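Local coordinates for protein STE5 (Saccharomyces cerevisiae, PDB 3FZE), which cocatalyses phosphorylation of the MAP kinase Fus3 by Ste7 through its minimal scaffold domain, directing the yeast mating signal, at residues P17-I22 and L47-F51; I22-I26 and K124-L128; L37-Y41 and I75-I81; L128-Y132 and E145-K149. All coordinates share one frame; numbering follows the deposited sequence.

Overall arrangement
Strand 19-26 runs through the middle of this vWA-like alpha/beta/alpha domain and carries two of the contacts. Interaction 1 ties its start to the end of helix 35-50, and interaction 2 ties its last residues to the loop 124-128; their centres are about 19 Å apart. Interaction 3 uses the first half of helix 35-50 and is nested inside the loop interaction 2 closes, touching it through L24 and V40. Interaction 4 starts at L128, where interaction 2 ends; these two centres are about 8 Å apart. Interactions 1, 2 and 4 fasten a helix end and loops to one mixed sheet, the framework of the Fus3-activating domain; interaction 3 packs two helical segments beside it.

Interaction 1. Residues P17-I22 and L47-F51; sequences PDNLAI and LTIKF
N19 and F51 bring the two backbones closest, with N19 CA 5.8 Å from F51 CA. The strand starts at N19, just after the turn at P17 and D18; on the other segment F51 N bonds back to L47 O at 2.9 Å, so the aromatic residue stays tied to helix 35-50. No hydrogen bond joins the segments, and the F51 ring carries most of the contact. L20 covers one face: its CG sits 4.1 Å from the F51 ring centroid, 20° off the normal, a CH-pi contact, and its CD1 reaches F51 CE2 at 3.6 Å. Across the ring, on the other face, lies the chain of K50, with CG over the centre. The edge is met in plane by two backbone oxygens, P17 O at 3.6 Å from F51 CE1 and D18 O at 3.7 Å from F51 CD1, which face the weakly positive rim of the ring. N19 starts out pointing away, but with CG anti to the backbone N (chi1 -161°) the amide oxygen comes back to the root of the F51 side chain, N19 OD1 3.7 Å from F51 CB, with the amide and ring planes 41° apart. Its ND2 goes on to bond R53 O, and the D18 carboxylate bonds H110 N. The same L20 CD1 also grazes L47 CD2 at 4.5 Å. F181 meets the F51 ring edge-to-face from outside. Here the end of the helix is laid against the start of the strand that precedes it, within the beta-alpha-beta unit of strand 19-26, helix 35-50 and strand 55-60 in this vWA-like fold.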
# COMPACT_ATOMS: atom_id res chain seq x y z
N PRO A 17 13.15 8.05 -1.35
CA PRO A 17 13.21 6.70 -1.90
C PRO A 17 13.37 6.73 -3.42
O PRO A 17 12.83 7.62 -4.06
CB PRO A 17 11.84 6.10 -1.54
CG PRO A 17 10.97 7.28 -1.24
CD PRO A 17 11.85 8.36 -0.73
N ASP A 18 14.10 5.76 -3.97
CA ASP A 18 14.27 5.60 -5.42
C ASP A 18 13.04 4.97 -6.06
O ASP A 18 12.82 5.09 -7.27
CB ASP A 18 15.48 4.70 -5.69
CG ASP A 18 16.78 5.31 -5.20
OD1 ASP A 18 17.07 6.48 -5.55
OD2 ASP A 18 17.51 4.62 -4.45
N ASN A 19 12.27 4.29 -5.22
CA ASN A 19 11.09 3.54 -5.66
C ASN A 19 10.20 3.21 -4.47
O ASN A 19 10.64 3.29 -3.31
CB ASN A 19 11.51 2.25 -6.38
CG ASN A 19 10.41 1.67 -7.26
OD1 ASN A 19 9.47 2.38 -7.63
ND2 ASN A 19 10.52 0.39 -7.60
N LEU A 20 8.94 2.86 -4.74
CA LEU A 20 8.03 2.43 -3.70
C LEU A 20 7.44 1.08 -4.05
O LEU A 20 7.25 0.75 -5.22
CB LEU A 20 6.86 3.40 -3.57
CG LEU A 20 7.18 4.85 -3.20
CD1 LEU A 20 5.90 5.66 -3.18
CD2 LEU A 20 7.88 4.91 -1.86
N ALA A 21 7.12 0.33 -3.00
CA ALA A 21 6.26 -0.84 -3.10
C ALA A 21 5.02 -0.55 -2.28
O ALA A 21 5.11 -0.29 -1.08
CB ALA A 21 6.97 -2.07 -2.55
N ILE A 22 3.86 -0.58 -2.94
CA ILE A 22 2.59 -0.28 -2.30
C ILE A 22 1.84 -1.58 -2.00
O ILE A 22 1.47 -2.31 -2.92
CB ILE A 22 1.69 0.60 -3.20
CG1 ILE A 22 2.49 1.77 -3.80
CG2 ILE A 22 0.50 1.12 -2.42
CD1 ILE A 22 2.89 2.84 -2.79
N LEU A 47 1.21 7.83 -9.17
CA LEU A 47 2.52 7.58 -8.58
C LEU A 47 3.54 7.12 -9.62
O LEU A 47 4.73 7.36 -9.46
CB LEU A 47 2.41 6.58 -7.43
CG LEU A 47 1.82 7.17 -6.15
CD1 LEU A 47 1.33 6.09 -5.20
CD2 LEU A 47 2.89 8.06 -5.49
N THR A 48 3.08 6.48 -10.69
CA THR A 48 4.01 6.07 -11.75
C THR A 48 4.62 7.24 -12.52
O THR A 48 5.63 7.07 -13.19
CB THR A 48 3.40 5.09 -12.77
OG1 THR A 48 2.33 5.73 -13.48
CG2 THR A 48 2.91 3.81 -12.08
N ILE A 49 4.01 8.43 -12.44
CA ILE A 49 4.61 9.61 -13.06
C ILE A 49 5.99 9.87 -12.44
O ILE A 49 6.93 10.26 -13.13
CB ILE A 49 3.72 10.86 -12.86
CG1 ILE A 49 2.40 10.70 -13.62
CG2 ILE A 49 4.45 12.14 -13.29
CD1 ILE A 49 1.37 11.74 -13.24
N LYS A 50 6.09 9.63 -11.13
CA LYS A 50 7.35 9.80 -10.40
C LYS A 50 8.19 8.52 -10.33
O LYS A 50 9.42 8.57 -10.38
CB LYS A 50 7.09 10.31 -8.99
CG LYS A 50 8.37 10.59 -8.21
CD LYS A 50 8.14 11.47 -7.00
CE LYS A 50 9.43 11.66 -6.19
NZ LYS A 50 10.34 12.66 -6.81
N PHE A 51 7.50 7.39 -10.19
CA PHE A 51 8.14 6.09 -9.98
C PHE A 51 7.72 5.12 -11.08
O PHE A 51 6.77 4.37 -10.92
CB PHE A 51 7.70 5.51 -8.62
CG PHE A 51 8.08 6.38 -7.44
CD1 PHE A 51 9.41 6.50 -7.05
CD2 PHE A 51 7.12 7.06 -6.72
CE1 PHE A 51 9.77 7.29 -5.97
CE2 PHE A 51 7.47 7.85 -5.62
CZ PHE A 51 8.79 7.97 -5.25

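Interaction 2. Residues I22-I26 and K124-L128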
# COMPACT_ATOMS: atom_id res chain seq x y z
N ILE A 22 3.86 -0.58 -2.94
CA ILE A 22 2.59 -0.28 -2.30
C ILE A 22 1.84 -1.58 -2.00
O ILE A 22 1.47 -2.31 -2.92
CB ILE A 22 1.69 0.60 -3.20
CG1 ILE A 22 2.49 1.77 -3.80
CG2 ILE A 22 0.50 1.12 -2.42
CD1 ILE A 22 2.89 2.84 -2.79
N ILE A 23 1.62 -1.88 -0.73
CA ILE A 23 0.90 -3.09 -0.35
C ILE A 23 -0.45 -2.70 0.23
O ILE A 23 -0.52 -2.01 1.24
CB ILE A 23 1.72 -3.94 0.65
CG1 ILE A 23 3.15 -4.13 0.11
CG2 ILE A 23 1.05 -5.28 0.87
CD1 ILE A 23 4.24 -4.15 1.18
N LEU A 24 -1.52 -3.11 -0.44
CA LEU A 24 -2.88 -2.71 -0.09
C LEU A 24 -3.72 -3.93 0.23
O LEU A 24 -3.90 -4.82 -0.60
CB LEU A 24 -3.53 -1.92 -1.24
CG LEU A 24 -2.79 -0.67 -1.73
CD1 LEU A 24 -3.62 -0.00 -2.82
CD2 LEU A 24 -2.51 0.31 -0.59
N GLN A 25 -4.21 -3.99 1.47
CA GLN A 25 -5.08 -5.07 1.88
C GLN A 25 -6.49 -4.52 1.96
O GLN A 25 -6.76 -3.60 2.74
CB GLN A 25 -4.63 -5.60 3.23
CG GLN A 25 -5.56 -6.63 3.79
CD GLN A 25 -4.98 -7.29 5.02
OE1 GLN A 25 -4.39 -6.63 5.87
NE2 GLN A 25 -5.12 -8.61 5.11
N ILE A 26 -7.39 -5.07 1.14
CA ILE A 26 -8.74 -4.54 1.07
C ILE A 26 -9.83 -5.55 1.46
O ILE A 26 -9.93 -6.63 0.87
CB ILE A 26 -9.06 -3.98 -0.34
CG1 ILE A 26 -7.96 -3.02 -0.79
CG2 ILE A 26 -10.41 -3.28 -0.31
CD1 ILE A 26 -8.11 -2.51 -2.22
N LYS A 124 -3.08 -12.66 12.67
CA LYS A 124 -2.70 -13.62 11.64
C LYS A 124 -3.24 -13.28 10.25
O LYS A 124 -2.88 -13.93 9.27
CB LYS A 124 -3.11 -15.04 12.03
CG LYS A 124 -2.26 -15.65 13.14
CD LYS A 124 -2.71 -17.06 13.47
CE LYS A 124 -1.91 -17.64 14.63
NZ LYS A 124 -0.45 -17.65 14.35
N LYS A 125 -4.09 -12.26 10.15
CA LYS A 125 -4.68 -11.93 8.86
C LYS A 125 -4.32 -10.54 8.33
O LYS A 125 -4.30 -10.33 7.13
CB LYS A 125 -6.20 -12.07 8.90
CG LYS A 125 -6.69 -13.48 9.14
CD LYS A 125 -8.19 -13.54 9.06
CE LYS A 125 -8.70 -14.93 9.44
NZ LYS A 125 -8.25 -15.98 8.48
N SER A 126 -4.06 -9.60 9.23
CA SER A 126 -3.78 -8.23 8.82
C SER A 126 -2.31 -8.05 8.44
O SER A 126 -1.42 -8.45 9.20
CB SER A 126 -4.17 -7.26 9.94
OG SER A 126 -3.59 -5.98 9.75
N ILE A 127 -2.05 -7.46 7.28
CA ILE A 127 -0.67 -7.22 6.86
C ILE A 127 0.07 -6.25 7.80
O ILE A 127 1.30 -6.16 7.78
CB ILE A 127 -0.60 -6.69 5.39
CG1 ILE A 127 -1.19 -5.28 5.29
CG2 ILE A 127 -1.31 -7.66 4.44
CD1 ILE A 127 -0.91 -4.59 3.96
N LEU A 128 -0.68 -5.55 8.64
CA LEU A 128 -0.08 -4.53 9.50
C LEU A 128 0.67 -5.14 10.70
O LEU A 128 1.46 -4.45 11.35
CB LEU A 128 -1.13 -3.52 9.96
CG LEU A 128 -1.96 -2.84 8.87
CD1 LEU A 128 -3.05 -1.96 9.45
CD2 LEU A 128 -1.07 -2.00 7.96
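Q25 reaches from strand 19-26, a central strand of the vWA-like sheet, to the loop 124-128, where S126 sets up an ST turn. The polar part of the contact is a double grip on its amide. I127 N gives its hydrogen to Q25 OE1 over 2.9 Å, nearly straight at 170°, though the donor stands tilted from the carbonyl plane. The amide nitrogen does the reverse: Q25 NE2 donates to K125 O at 2.8 Å, and this acceptor lies in the plane of the amide. A first torsion of 174° swings CG to the far side from the residue's own N, and the chain, extended beyond it, carries the group straight out to the loop. Both ends have second partners, OE1 with the S117 hydroxyl and NE2 with D60 O; four bonds hold this buried amide, and the three to backbone groups (I127 N, K125 O, D60 O) fix which end is oxygen and which nitrogen.

The apolar part belongs to I127, which lies against the Q25 chain and runs the other way. Its CD1 packs on I23 CG2 at 3.7 Å and also lies 3.9 Å from Q25 CB, so it bridges two residues whose side chains rise from the same face of the strand. V59 and F93 touch I127 from beyond the segments.

Within the loop, the ST turn holds the chain in shape for these contacts: L128 N donates to S126 OG at 3.1 Å.

Interaction 3. Residues L37-Y41 and I75-I81; sequences LIVVY and IDSLDSI
Y41 lays its ring against the turn that leads into helix 78-82, and most of the contact gathers round it. Over one face stands the backbone at L78, whose N lies 3.6 Å above the ring plane toward the rim, while Y41 CE1 comes within 3.3 Å of S77 C. I75 meets the ring at its edge, CG2 at 3.7 Å from Y41 CD1. A chi1 of 174° turns the ring away from the tyrosine's own N and onto the turn, and behind it Y41 CB rests on L78 CD1 at 3.7 Å. The same L78 methyl lies near L37 O, and L78 CD2 touches I38 CG1. I81 packs on L37 and Y41, less certainly because it has two conformers. With an alanine in place of Y41, a gap would probably open beneath the S77-L78 peptide, and I75 CG2 would lose the ring edge it packs on.

What holds the turn for the tyrosine is a capping box. S77 N bonds S80 OG at 3.1 Å, and S77 OG, at the N-cap, accepts a weak bond from D79 N. D76 N also donates to S80 OG, so a single hydroxyl gathers two successive backbone N-H groups under the helix start.

Farther in, I75 and I81 reach F58 of strand 55-60, which V40 also touches; V39 and V40 meet L174, so helix 35-50 is lodged among helix 78-82, strand 55-60 and helix 170-180.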
# COMPACT_ATOMS: atom_id res chain seq x y z
N LEU A 37 -12.19 2.46 -4.31
CA LEU A 37 -11.53 1.75 -5.41
C LEU A 37 -11.04 2.70 -6.51
O LEU A 37 -9.97 2.51 -7.08
CB LEU A 37 -12.43 0.67 -6.00
CG LEU A 37 -12.09 -0.77 -5.59
CD1 LEU A 37 -11.49 -0.83 -4.18
CD2 LEU A 37 -13.29 -1.69 -5.74
N ILE A 38 -11.83 3.72 -6.81
CA ILE A 38 -11.43 4.69 -7.81
C ILE A 38 -10.18 5.46 -7.38
O ILE A 38 -9.28 5.72 -8.19
CB ILE A 38 -12.57 5.67 -8.11
CG1 ILE A 38 -13.74 4.92 -8.73
CG2 ILE A 38 -12.08 6.78 -9.03
CD1 ILE A 38 -15.00 5.76 -8.91
N VAL A 39 -10.10 5.79 -6.09
CA VAL A 39 -8.93 6.51 -5.60
C VAL A 39 -7.69 5.60 -5.55
O VAL A 39 -6.57 6.05 -5.76
CB VAL A 39 -9.19 7.22 -4.25
CG1 VAL A 39 -9.33 6.23 -3.12
CG2 VAL A 39 -8.08 8.24 -3.96
N VAL A 40 -7.90 4.32 -5.31
CA VAL A 40 -6.80 3.37 -5.40
C VAL A 40 -6.23 3.34 -6.82
O VAL A 40 -5.01 3.45 -7.02
CB VAL A 40 -7.25 1.95 -4.98
CG1 VAL A 40 -6.17 0.92 -5.32
CG2 VAL A 40 -7.56 1.93 -3.49
N TYR A 41 -7.10 3.20 -7.80
CA TYR A 41 -6.68 3.22 -9.20
C TYR A 41 -5.97 4.52 -9.55
O TYR A 41 -4.87 4.50 -10.09
CB TYR A 41 -7.87 2.99 -10.14
CG TYR A 41 -7.54 3.15 -11.60
CD1 TYR A 41 -6.71 2.24 -12.25
CD2 TYR A 41 -8.04 4.22 -12.33
CE1 TYR A 41 -6.38 2.39 -13.59
CE2 TYR A 41 -7.72 4.38 -13.68
CZ TYR A 41 -6.89 3.45 -14.31
OH TYR A 41 -6.56 3.58 -15.65
N ILE A 75 -1.71 -2.64 -13.81
CA ILE A 75 -2.82 -1.72 -13.54
C ILE A 75 -3.23 -0.99 -14.80
O ILE A 75 -2.83 0.16 -15.06
CB ILE A 75 -2.55 -0.76 -12.35
CG1 ILE A 75 -2.00 -1.53 -11.15
CG2 ILE A 75 -3.81 0.02 -11.98
CD1 ILE A 75 -2.87 -2.69 -10.67
N ASP A 76 -4.04 -1.69 -15.59
CA ASP A 76 -4.44 -1.26 -16.93
C ASP A 76 -5.61 -0.28 -16.90
O ASP A 76 -5.62 0.71 -17.62
CB ASP A 76 -4.83 -2.50 -17.75
CG ASP A 76 -5.15 -2.17 -19.19
OD1 ASP A 76 -4.31 -1.51 -19.84
OD2 ASP A 76 -6.23 -2.57 -19.67
N SER A 77 -6.59 -0.58 -16.06
CA SER A 77 -7.80 0.23 -15.98
C SER A 77 -8.40 0.04 -14.61
O SER A 77 -7.87 -0.72 -13.80
CB SER A 77 -8.81 -0.23 -17.03
OG SER A 77 -9.41 -1.45 -16.64
N LEU A 78 -9.50 0.73 -14.34
CA LEU A 78 -10.20 0.58 -13.08
C LEU A 78 -10.60 -0.87 -12.84
O LEU A 78 -10.54 -1.35 -11.71
CB LEU A 78 -11.43 1.49 -13.02
CG LEU A 78 -12.25 1.43 -11.73
CD1 LEU A 78 -11.40 1.81 -10.52
CD2 LEU A 78 -13.47 2.33 -11.85
N ASP A 79 -11.01 -1.56 -13.91
CA ASP A 79 -11.38 -2.98 -13.83
C ASP A 79 -10.26 -3.83 -13.20
O ASP A 79 -10.53 -4.80 -12.50
CB ASP A 79 -11.72 -3.53 -15.22
CG ASP A 79 -12.97 -2.91 -15.81
OD1 ASP A 79 -13.78 -2.30 -15.06
OD2 ASP A 79 -13.16 -3.03 -17.04
N SER A 80 -9.01 -3.46 -13.46
CA SER A 80 -7.88 -4.19 -12.89
C SER A 80 -8.01 -4.25 -11.37
O SER A 80 -7.56 -5.21 -10.73
CB SER A 80 -6.55 -3.51 -13.26
OG SER A 80 -6.41 -3.38 -14.66
N ILE A 81 -8.58 -3.20 -10.80
CA ILE A 81 -8.80 -3.09 -9.36
C ILE A 81 -10.08 -3.81 -8.97
O ILE A 81 -10.06 -4.75 -8.18
CB ILE A 81 -8.90 -1.61 -8.93
CG1 ILE A 81 -7.65 -0.83 -9.35
CG2 ILE A 81 -9.13 -1.49 -7.43
CD1 ILE A 81 -6.35 -1.45 -8.85

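Interaction 4. Residues L128-Y132 and E145-K149; sequences LFQDY and ELKIK
L128, K147 and Y132 bury the most surface here, and K147 runs between the other two. Its CG lies anti to the carbonyl carbon (chi1 -62°) and the chain is extended from there, so the methylenes pass L128, with K147 CD 3.8 Å from L128 O, on the way to the tyrosine. K147 CE then lies 3.5 Å from Y132 CD1, approaching the ring aslant. The ammonium has two partners: E145 OE2 in a salt bridge of 3.2 Å to K147 NZ, and a water that accepts from NZ at 2.7 Å. That water in turn donates to L128 O and Q130 O, so two loop carbonyls are tied to the strand through one lysine. A methionine in place of K147 would probably leave the E145 carboxylate without its mate and the bridging water without its donor, loosening the hold on this loop.

L128 uses its two methyls on the strand: L128 CD2 lies 3.6 Å from I148 O, while L128 CD1 lies 3.6 Å from K149 CB. Y132 adds a contact with the glutamate, Y132 CB lying 3.5 Å from E145 OE1. The tyrosine hydroxyl is taken up by I127 O.

Strand 145-150 is paired with strand 111-117 on one side and strand 165-167 on the other. The loop lies across this part of the sheet, Y132 touching I113 and A115 of strand 111-117 as well as P95 at the start of helix 95-102.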
# COMPACT_ATOMS: atom_id res chain seq x y z
N LEU A 128 -0.68 -5.55 8.64
CA LEU A 128 -0.08 -4.53 9.50
C LEU A 128 0.67 -5.14 10.70
O LEU A 128 1.46 -4.45 11.35
CB LEU A 128 -1.13 -3.52 9.96
CG LEU A 128 -1.96 -2.84 8.87
CD1 LEU A 128 -3.05 -1.96 9.45
CD2 LEU A 128 -1.07 -2.00 7.96
N PHE A 129 0.46 -6.42 10.97
CA PHE A 129 1.14 -7.10 12.07
C PHE A 129 2.42 -7.79 11.63
O PHE A 129 3.14 -8.37 12.45
CB PHE A 129 0.23 -8.17 12.71
CG PHE A 129 -0.93 -7.60 13.47
CD1 PHE A 129 -0.91 -7.56 14.85
CD2 PHE A 129 -2.05 -7.12 12.81
CE1 PHE A 129 -1.98 -7.05 15.55
CE2 PHE A 129 -3.11 -6.60 13.51
CZ PHE A 129 -3.08 -6.56 14.88
N GLN A 130 2.71 -7.75 10.33
CA GLN A 130 3.74 -8.64 9.79
C GLN A 130 5.12 -7.99 9.87
O GLN A 130 5.22 -6.79 10.11
CB GLN A 130 3.36 -9.06 8.36
CG GLN A 130 2.08 -9.89 8.33
CD GLN A 130 1.56 -10.17 6.93
OE1 GLN A 130 2.26 -9.94 5.94
NE2 GLN A 130 0.32 -10.66 6.83
N ASP A 131 6.17 -8.78 9.70
CA ASP A 131 7.52 -8.24 9.86
C ASP A 131 8.15 -7.86 8.52
O ASP A 131 8.44 -8.72 7.68
CB ASP A 131 8.42 -9.17 10.69
CG ASP A 131 8.88 -10.40 9.93
OD1 ASP A 131 8.17 -10.83 8.99
OD2 ASP A 131 9.95 -10.93 10.27
N TYR A 132 8.35 -6.57 8.34
CA TYR A 132 8.90 -6.03 7.10
C TYR A 132 10.42 -6.01 7.18
O TYR A 132 11.12 -5.43 6.35
CB TYR A 132 8.25 -4.69 6.79
CG TYR A 132 6.78 -4.88 6.44
CD1 TYR A 132 5.83 -5.06 7.44
CD2 TYR A 132 6.35 -4.96 5.12
CE1 TYR A 132 4.48 -5.26 7.14
CE2 TYR A 132 5.01 -5.16 4.81
CZ TYR A 132 4.08 -5.32 5.82
OH TYR A 132 2.75 -5.52 5.52
N GLU A 145 9.40 2.67 6.12
CA GLU A 145 8.44 1.57 6.19
C GLU A 145 7.18 1.98 6.94
O GLU A 145 7.15 2.06 8.16
CB GLU A 145 9.08 0.36 6.86
CG GLU A 145 8.08 -0.67 7.34
CD GLU A 145 8.66 -1.54 8.43
OE1 GLU A 145 9.83 -1.94 8.29
OE2 GLU A 145 7.94 -1.82 9.42
N LEU A 146 6.12 2.23 6.18
CA LEU A 146 4.92 2.88 6.71
C LEU A 146 3.74 1.91 6.79
O LEU A 146 3.43 1.21 5.84
CB LEU A 146 4.61 4.10 5.84
CG LEU A 146 3.24 4.76 5.73
CD1 LEU A 146 3.40 6.14 5.11
CD2 LEU A 146 2.34 3.90 4.88
N LYS A 147 3.09 1.86 7.95
CA LYS A 147 1.98 0.95 8.19
C LYS A 147 0.74 1.75 8.58
O LYS A 147 0.74 2.42 9.61
CB LYS A 147 2.32 -0.05 9.28
CG LYS A 147 3.50 -0.95 8.95
CD LYS A 147 3.87 -1.84 10.12
CE LYS A 147 5.14 -2.61 9.84
NZ LYS A 147 5.66 -3.29 11.06
N ILE A 148 -0.30 1.67 7.76
CA ILE A 148 -1.48 2.50 7.96
C ILE A 148 -2.78 1.71 7.99
O ILE A 148 -3.06 0.90 7.11
CB ILE A 148 -1.61 3.61 6.89
CG1 ILE A 148 -0.35 4.48 6.84
CG2 ILE A 148 -2.84 4.47 7.16
CD1 ILE A 148 -0.36 5.49 5.69
N LYS A 149 -3.57 1.96 9.03
CA LYS A 149 -4.86 1.32 9.18
C LYS A 149 -5.95 2.30 8.77
O LYS A 149 -6.09 3.37 9.36
CB LYS A 149 -5.05 0.86 10.62
CG LYS A 149 -6.02 -0.30 10.80
CD LYS A 149 -7.42 0.10 10.40
CE LYS A 149 -8.41 -1.01 10.69
NZ LYS A 149 -9.79 -0.54 10.44
O HOH W 1 4.10 -5.20 12.12